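Local structure of monovalent Na+/H+ antiporter subunit A (Dietzia sp. DQ12-45-1b, 7D3U) at residues B[839-851]-B[906-919]. The protein probably exchanges sodium ions for protons across the cell membrane as one subunit of the multi-chain Mrp antiporter complex. Sequence-based numbering, arbitrary orientation.
Sequences PSDKAARIRVPYV and MAAIDKLGGDDRSD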
ATOM      1  N   PRO B 839      17.156  11.407 -39.995  1.00 89.91           N
ATOM      2  CA  PRO B 839      16.498  12.466 -40.771  1.00 89.91           C
ATOM      3  C   PRO B 839      15.086  12.756 -40.295  1.00 89.91           C
ATOM      4  O   PRO B 839      14.750  13.903 -39.990  1.00 89.91           O
ATOM      5  CB  PRO B 839      16.497  11.908 -42.201  1.00 89.91           C
ATOM      6  CG  PRO B 839      17.500  10.800 -42.198  1.00 89.91           C
ATOM      7  CD  PRO B 839      17.474  10.232 -40.822  1.00 89.91           C
ATOM      8  N   SER B 840      14.255  11.725 -40.224  1.00 91.34           N
ATOM      9  CA  SER B 840      12.855  11.861 -39.855  1.00 91.34           C
ATOM     10  C   SER B 840      12.522  10.890 -38.727  1.00 91.34           C
ATOM     11  O   SER B 840      13.403  10.263 -38.134  1.00 91.34           O
ATOM     12  CB  SER B 840      11.957  11.638 -41.072  1.00 91.34           C
ATOM     13  OG  SER B 840      11.484  10.303 -41.108  1.00 91.34           O
ATOM     14  N   ASP B 841      11.228  10.765 -38.438  1.00 92.25           N
ATOM     15  CA  ASP B 841      10.774   9.942 -37.328  1.00 92.25           C
ATOM     16  C   ASP B 841      10.828   8.452 -37.631  1.00 92.25           C
ATOM     17  O   ASP B 841      10.936   7.650 -36.698  1.00 92.25           O
ATOM     18  CB  ASP B 841       9.344  10.328 -36.949  1.00 92.25           C
ATOM     19  CG  ASP B 841       8.973   9.890 -35.550  1.00 92.25           C
ATOM     20  OD1 ASP B 841       9.840   9.341 -34.842  1.00 92.25           O
ATOM     21  OD2 ASP B 841       7.802  10.090 -35.164  1.00 92.25           O
ATOM     22  N   LYS B 842      10.759   8.059 -38.902  1.00 91.97           N
ATOM     23  CA  LYS B 842      10.736   6.636 -39.221  1.00 91.97           C
ATOM     24  C   LYS B 842      12.110   6.001 -39.054  1.00 91.97           C
ATOM     25  O   LYS B 842      12.221   4.879 -38.547  1.00 91.97           O
ATOM     26  CB  LYS B 842      10.212   6.421 -40.639  1.00 91.97           C
ATOM     27  CG  LYS B 842      10.140   4.965 -41.049  1.00 91.97           C
ATOM     28  CD  LYS B 842       9.665   4.818 -42.482  1.00 91.97           C
ATOM     29  CE  LYS B 842       8.227   5.280 -42.630  1.00 91.97           C
ATOM     30  NZ  LYS B 842       7.295   4.440 -41.830  1.00 91.97           N
ATOM     31  N   ALA B 843      13.168   6.700 -39.467  1.00 89.45           N
ATOM     32  CA  ALA B 843      14.512   6.156 -39.331  1.00 89.45           C
ATOM     33  C   ALA B 843      15.017   6.210 -37.897  1.00 89.45           C
ATOM     34  O   ALA B 843      15.959   5.486 -37.558  1.00 89.45           O
ATOM     35  CB  ALA B 843      15.476   6.902 -40.253  1.00 89.45           C
ATOM     36  N   ALA B 844      14.415   7.044 -37.047  1.00 87.26           N
ATOM     37  CA  ALA B 844      14.889   7.212 -35.679  1.00 87.26           C
ATOM     38  C   ALA B 844      14.550   6.036 -34.776  1.00 87.26           C
ATOM     39  O   ALA B 844      15.059   5.978 -33.653  1.00 87.26           O
ATOM     40  CB  ALA B 844      14.314   8.494 -35.079  1.00 87.26           C
ATOM     41  N   ARG B 845      13.712   5.109 -35.226  1.00 85.91           N
ATOM     42  CA  ARG B 845      13.327   3.978 -34.396  1.00 85.91           C
ATOM     43  C   ARG B 845      14.478   2.989 -34.288  1.00 85.91           C
ATOM     44  O   ARG B 845      15.018   2.536 -35.302  1.00 85.91           O
ATOM     45  CB  ARG B 845      12.091   3.291 -34.969  1.00 85.91           C
ATOM     46  CG  ARG B 845      10.785   3.953 -34.586  1.00 85.91           C
ATOM     47  CD  ARG B 845       9.609   3.041 -34.873  1.00 85.91           C
ATOM     48  NE  ARG B 845       9.451   2.008 -33.858  1.00 85.91           N
ATOM     49  CZ  ARG B 845       8.584   2.081 -32.854  1.00 85.91           C
ATOM     50  NH1 ARG B 845       7.802   3.143 -32.732  1.00 85.91           N
ATOM     51  NH2 ARG B 845       8.501   1.095 -31.974  1.00 85.91           N
ATOM     52  N   ILE B 846      14.856   2.662 -33.055  1.00 83.56           N
ATOM     53  CA  ILE B 846      15.884   1.653 -32.824  1.00 83.56           C
ATOM     54  C   ILE B 846      15.362   0.312 -33.320  1.00 83.56           C
ATOM     55  O   ILE B 846      14.357  -0.205 -32.817  1.00 83.56           O
ATOM     56  CB  ILE B 846      16.268   1.591 -31.342  1.00 83.56           C
ATOM     57  CG1 ILE B 846      16.265   2.992 -30.729  1.00 83.56           C
ATOM     58  CG2 ILE B 846      17.632   0.950 -31.175  1.00 83.56           C
ATOM     59  CD1 ILE B 846      17.362   3.887 -31.252  1.00 83.56           C
ATOM     60  N   ARG B 847      16.045  -0.260 -34.313  1.00 87.46           N
ATOM     61  CA  ARG B 847      15.576  -1.459 -34.997  1.00 87.46           C
ATOM     62  C   ARG B 847      16.192  -2.738 -34.444  1.00 87.46           C
ATOM     63  O   ARG B 847      16.401  -3.695 -35.200  1.00 87.46           O
ATOM     64  CB  ARG B 847      15.848  -1.344 -36.496  1.00 87.46           C
ATOM     65  CG  ARG B 847      14.971  -0.330 -37.204  1.00 87.46           C
ATOM     66  CD  ARG B 847      13.591  -0.899 -37.488  1.00 87.46           C
ATOM     67  NE  ARG B 847      12.546   0.110 -37.348  1.00 87.46           N
ATOM     68  CZ  ARG B 847      12.291   1.054 -38.249  1.00 87.46           C
ATOM     69  NH1 ARG B 847      13.003   1.121 -39.365  1.00 87.46           N
ATOM     70  NH2 ARG B 847      11.319   1.929 -38.034  1.00 87.46           N
ATOM     71  N   VAL B 848      16.491  -2.781 -33.152  1.00 82.79           N
ATOM     72  CA  VAL B 848      17.012  -3.992 -32.525  1.00 82.79           C
ATOM     73  C   VAL B 848      15.974  -4.507 -31.537  1.00 82.79           C
ATOM     74  O   VAL B 848      15.172  -3.715 -31.018  1.00 82.79           O
ATOM     75  CB  VAL B 848      18.359  -3.732 -31.834  1.00 82.79           C
ATOM     76  CG1 VAL B 848      19.352  -3.149 -32.822  1.00 82.79           C
ATOM     77  CG2 VAL B 848      18.175  -2.804 -30.649  1.00 82.79           C
ATOM     78  N   PRO B 849      15.927  -5.808 -31.257  1.00 79.14           N
ATOM     79  CA  PRO B 849      15.018  -6.289 -30.211  1.00 79.14           C
ATOM     80  C   PRO B 849      15.575  -5.992 -28.832  1.00 79.14           C
ATOM     81  O   PRO B 849      16.506  -6.659 -28.372  1.00 79.14           O
ATOM     82  CB  PRO B 849      14.933  -7.795 -30.483  1.00 79.14           C
ATOM     83  CG  PRO B 849      16.218  -8.123 -31.152  1.00 79.14           C
ATOM     84  CD  PRO B 849      16.611  -6.912 -31.951  1.00 79.14           C
ATOM     85  N   TYR B 850      15.007  -4.996 -28.157  1.00 77.17           N
ATOM     86  CA  TYR B 850      15.544  -4.556 -26.878  1.00 77.17           C
ATOM     87  C   TYR B 850      14.951  -5.300 -25.694  1.00 77.17           C
ATOM     88  O   TYR B 850      15.602  -5.383 -24.649  1.00 77.17           O
ATOM     89  CB  TYR B 850      15.322  -3.053 -26.695  1.00 77.17           C
ATOM     90  CG  TYR B 850      14.026  -2.548 -27.273  1.00 77.17           C
ATOM     91  CD1 TYR B 850      12.842  -2.653 -26.564  1.00 77.17           C
ATOM     92  CD2 TYR B 850      13.989  -1.962 -28.528  1.00 77.17           C
ATOM     93  CE1 TYR B 850      11.656  -2.190 -27.088  1.00 77.17           C
ATOM     94  CE2 TYR B 850      12.809  -1.499 -29.060  1.00 77.17           C
ATOM     95  CZ  TYR B 850      11.645  -1.613 -28.337  1.00 77.17           C
ATOM     96  OH  TYR B 850      10.464  -1.151 -28.866  1.00 77.17           O
ATOM     97  N   VAL B 851      13.738  -5.837 -25.824  1.00 74.96           N
ATOM     98  CA  VAL B 851      13.192  -6.662 -24.752  1.00 74.96           C
ATOM     99  C   VAL B 851      14.008  -7.940 -24.599  1.00 74.96           C
ATOM    100  O   VAL B 851      14.309  -8.372 -23.479  1.00 74.96           O
ATOM    101  CB  VAL B 851      11.701  -6.950 -25.001  1.00 74.96           C
ATOM    102  CG1 VAL B 851      11.492  -7.611 -26.352  1.00 74.96           C
ATOM    103  CG2 VAL B 851      11.153  -7.824 -23.902  1.00 74.96           C
ATOM    104  N   MET B 906      17.516   1.644 -25.063  1.00 77.92           N
ATOM    105  CA  MET B 906      16.934   1.404 -26.378  1.00 77.92           C
ATOM    106  C   MET B 906      15.414   1.465 -26.324  1.00 77.92           C
ATOM    107  O   MET B 906      14.777   2.086 -27.180  1.00 77.92           O
ATOM    108  CB  MET B 906      17.395   0.051 -26.917  1.00 77.92           C
ATOM    109  CG  MET B 906      18.750   0.080 -27.586  1.00 77.92           C
ATOM    110  SD  MET B 906      19.552  -1.532 -27.581  1.00 77.92           S
ATOM    111  CE  MET B 906      20.897  -1.238 -28.723  1.00 77.92           C
ATOM    112  N   ALA B 907      14.815   0.821 -25.321  1.00 75.03           N
ATOM    113  CA  ALA B 907      13.361   0.841 -25.195  1.00 75.03           C
ATOM    114  C   ALA B 907      12.854   2.252 -24.929  1.00 75.03           C
ATOM    115  O   ALA B 907      11.892   2.709 -25.557  1.00 75.03           O
ATOM    116  CB  ALA B 907      12.918  -0.109 -24.083  1.00 75.03           C
ATOM    117  N   ALA B 908      13.507   2.966 -24.009  1.00 73.95           N
ATOM    118  CA  ALA B 908      13.045   4.302 -23.652  1.00 73.95           C
ATOM    119  C   ALA B 908      13.184   5.281 -24.810  1.00 73.95           C
ATOM    120  O   ALA B 908      12.425   6.253 -24.887  1.00 73.95           O
ATOM    121  CB  ALA B 908      13.809   4.812 -22.432  1.00 73.95           C
ATOM    122  N   ILE B 909      14.135   5.054 -25.712  1.00 74.29           N
ATOM    123  CA  ILE B 909      14.305   5.947 -26.854  1.00 74.29           C
ATOM    124  C   ILE B 909      13.395   5.556 -28.010  1.00 74.29           C
ATOM    125  O   ILE B 909      12.852   6.421 -28.701  1.00 74.29           O
ATOM    126  CB  ILE B 909      15.785   5.981 -27.286  1.00 74.29           C
ATOM    127  CG1 ILE B 909      16.650   6.582 -26.181  1.00 74.29           C
ATOM    128  CG2 ILE B 909      15.952   6.782 -28.562  1.00 74.29           C
ATOM    129  CD1 ILE B 909      16.294   8.001 -25.843  1.00 74.29           C
ATOM    130  N   ASP B 910      13.193   4.258 -28.240  1.00 77.46           N
ATOM    131  CA  ASP B 910      12.386   3.830 -29.374  1.00 77.46           C
ATOM    132  C   ASP B 910      10.895   3.976 -29.105  1.00 77.46           C
ATOM    133  O   ASP B 910      10.126   4.224 -30.041  1.00 77.46           O
ATOM    134  CB  ASP B 910      12.712   2.381 -29.732  1.00 77.46           C
ATOM    135  CG  ASP B 910      11.673   1.758 -30.638  1.00 77.46           C
ATOM    136  OD1 ASP B 910      11.441   2.300 -31.738  1.00 77.46           O
ATOM    137  OD2 ASP B 910      11.080   0.732 -30.250  1.00 77.46           O
ATOM    138  N   LYS B 911      10.463   3.837 -27.852  1.00 74.49           N
ATOM    139  CA  LYS B 911       9.038   3.945 -27.567  1.00 74.49           C
ATOM    140  C   LYS B 911       8.598   5.400 -27.435  1.00 74.49           C
ATOM    141  O   LYS B 911       7.510   5.763 -27.895  1.00 74.49           O
ATOM    142  CB  LYS B 911       8.698   3.163 -26.299  1.00 74.49           C
ATOM    143  CG  LYS B 911       8.937   1.669 -26.405  1.00 74.49           C
ATOM    144  CD  LYS B 911       7.653   0.922 -26.717  1.00 74.49           C
ATOM    145  CE  LYS B 911       7.503   0.674 -28.205  1.00 74.49           C
ATOM    146  NZ  LYS B 911       6.339  -0.203 -28.505  1.00 74.49           N
ATOM    147  N   LEU B 912       9.424   6.242 -26.818  1.00 74.08           N
ATOM    148  CA  LEU B 912       9.069   7.638 -26.604  1.00 74.08           C
ATOM    149  C   LEU B 912       9.449   8.536 -27.773  1.00 74.08           C
ATOM    150  O   LEU B 912       8.784   9.552 -28.001  1.00 74.08           O
ATOM    151  CB  LEU B 912       9.731   8.163 -25.329  1.00 74.08           C
ATOM    152  CG  LEU B 912       9.084   7.743 -24.011  1.00 74.08           C
ATOM    153  CD1 LEU B 912       9.982   8.092 -22.841  1.00 74.08           C
ATOM    154  CD2 LEU B 912       7.727   8.401 -23.858  1.00 74.08           C
ATOM    155  N   GLY B 913      10.500   8.196 -28.513  1.00 77.94           N
ATOM    156  CA  GLY B 913      10.943   9.028 -29.612  1.00 77.94           C
ATOM    157  C   GLY B 913       9.960   9.095 -30.761  1.00 77.94           C
ATOM    158  O   GLY B 913       9.736   8.100 -31.455  1.00 77.94           O
ATOM    159  N   GLY B 914       9.366  10.265 -30.974  1.00 84.93           N
ATOM    160  CA  GLY B 914       8.427  10.436 -32.061  1.00 84.93           C
ATOM    161  C   GLY B 914       7.129   9.677 -31.833  1.00 84.93           C
ATOM    162  O   GLY B 914       6.821   9.212 -30.736  1.00 84.93           O
ATOM    163  N   ASP B 915       6.358   9.557 -32.914  1.00 91.05           N
ATOM    164  CA  ASP B 915       5.107   8.812 -32.887  1.00 91.05           C
ATOM    165  C   ASP B 915       5.203   7.527 -33.699  1.00 91.05           C
ATOM    166  O   ASP B 915       5.049   6.436 -33.142  1.00 91.05           O
ATOM    167  CB  ASP B 915       3.966   9.692 -33.413  1.00 91.05           C
ATOM    168  CG  ASP B 915       3.596  10.801 -32.449  1.00 91.05           C
ATOM    169  OD1 ASP B 915       4.006  10.730 -31.271  1.00 91.05           O
ATOM    170  OD2 ASP B 915       2.891  11.745 -32.865  1.00 91.05           O
ATOM    171  N   ASP B 916       5.480   7.641 -34.996  1.00 95.04           N
ATOM    172  CA  ASP B 916       5.830   6.531 -35.885  1.00 95.04           C
ATOM    173  C   ASP B 916       5.008   5.274 -35.589  1.00 95.04           C
ATOM    174  O   ASP B 916       5.535   4.207 -35.273  1.00 95.04           O
ATOM    175  CB  ASP B 916       7.326   6.238 -35.808  1.00 95.04           C
ATOM    176  CG  ASP B 916       7.803   5.311 -36.911  1.00 95.04           C
ATOM    177  OD1 ASP B 916       6.966   4.759 -37.653  1.00 95.04           O
ATOM    178  OD2 ASP B 916       9.031   5.156 -37.054  1.00 95.04           O
ATOM    179  N   ARG B 917       3.687   5.419 -35.685  1.00 95.04           N
ATOM    180  CA  ARG B 917       2.777   4.288 -35.501  1.00 95.04           C
ATOM    181  C   ARG B 917       2.904   3.375 -36.717  1.00 95.04           C
ATOM    182  O   ARG B 917       2.172   3.484 -37.703  1.00 95.04           O
ATOM    183  CB  ARG B 917       1.344   4.761 -35.304  1.00 95.04           C
ATOM    184  CG  ARG B 917       1.106   5.549 -34.032  1.00 95.04           C
ATOM    185  CD  ARG B 917      -0.044   6.520 -34.217  1.00 95.04           C
ATOM    186  NE  ARG B 917      -1.289   5.815 -34.502  1.00 95.04           N
ATOM    187  CZ  ARG B 917      -2.370   5.873 -33.735  1.00 95.04           C
ATOM    188  NH1 ARG B 917      -2.364   6.608 -32.631  1.00 95.04           N
ATOM    189  NH2 ARG B 917      -3.461   5.196 -34.070  1.00 95.04           N
ATOM    190  N   SER B 918       3.874   2.458 -36.644  1.00103.28           N
ATOM    191  CA  SER B 918       4.203   1.597 -37.774  1.00103.28           C
ATOM    192  C   SER B 918       4.287   0.121 -37.396  1.00103.28           C
ATOM    193  O   SER B 918       4.847  -0.670 -38.162  1.00103.28           O
ATOM    194  CB  SER B 918       5.516   2.037 -38.420  1.00103.28           C
ATOM    195  OG  SER B 918       5.958   1.084 -39.372  1.00103.28           O
ATOM    196  N   ASP B 919       3.756  -0.283 -36.237  1.00106.01           N
ATOM    197  CA  ASP B 919       3.810  -1.687 -35.818  1.00106.01           C
ATOM    198  C   ASP B 919       2.412  -2.160 -35.423  1.00106.01           C
ATOM    199  O   ASP B 919       2.105  -2.266 -34.233  1.00106.01           O
ATOM    200  CB  ASP B 919       4.801  -1.869 -34.666  1.00106.01           C
ATOM    201  CG  ASP B 919       6.107  -1.136 -34.892  1.00106.01           C
ATOM    202  OD1 ASP B 919       6.623  -1.168 -36.028  1.00106.01           O
ATOM    203  OD2 ASP B 919       6.620  -0.527 -33.930  1.00106.01           O
TER
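The Arg845 guanidinium lies between two aspartates: Asp919 OD2 sits over one face, and Asp910 OD1 over the opposite face. The CE of Lys911 and the carbonyl O of Asp915 lie near its plane, at the edge. The result is a salt-bridge network that joins the 839-849 loop, in the MnhB-related region, to the end of helix 890-912 and the chain that follows. Helices 850-866 and 890-912 are both predicted to span the membrane. Arg845 NE is 2.9 Å from Asp910 OD1, and Arg845 NH2 is 3.2 Å from Asp919 OD2. Both bridges rest on charge, since no N-H points at either oxygen. The Arg845 chain bends at chi3 (78°), which turns the guanidinium about square to the Asp910 carboxylate. With an alanine here, Asp910 and Asp919 would probably be left without the positive group they share. The Tyr850 ring takes Ala907 CA over one face, a CH-pi contact 4.0 Å from the ring centroid. At the ring edge, Tyr850 OH lies very close to Asp910 OD2; a hydrogen bond from the OH fits, but so short a spacing is doubtful at this resolution. Nearby, Ile846 CG2 packs on Met906 CG, and Val848 CG2 meets the Met906 sulfur. Ile846 also touches Tyr834 of helix 821-837. At the other end, Asp841 OD2 forms a salt bridge with Arg768. The same oxygen accepts the Asp915 backbone N-H through its syn lone pair, 2.7 Å from Asp915 N.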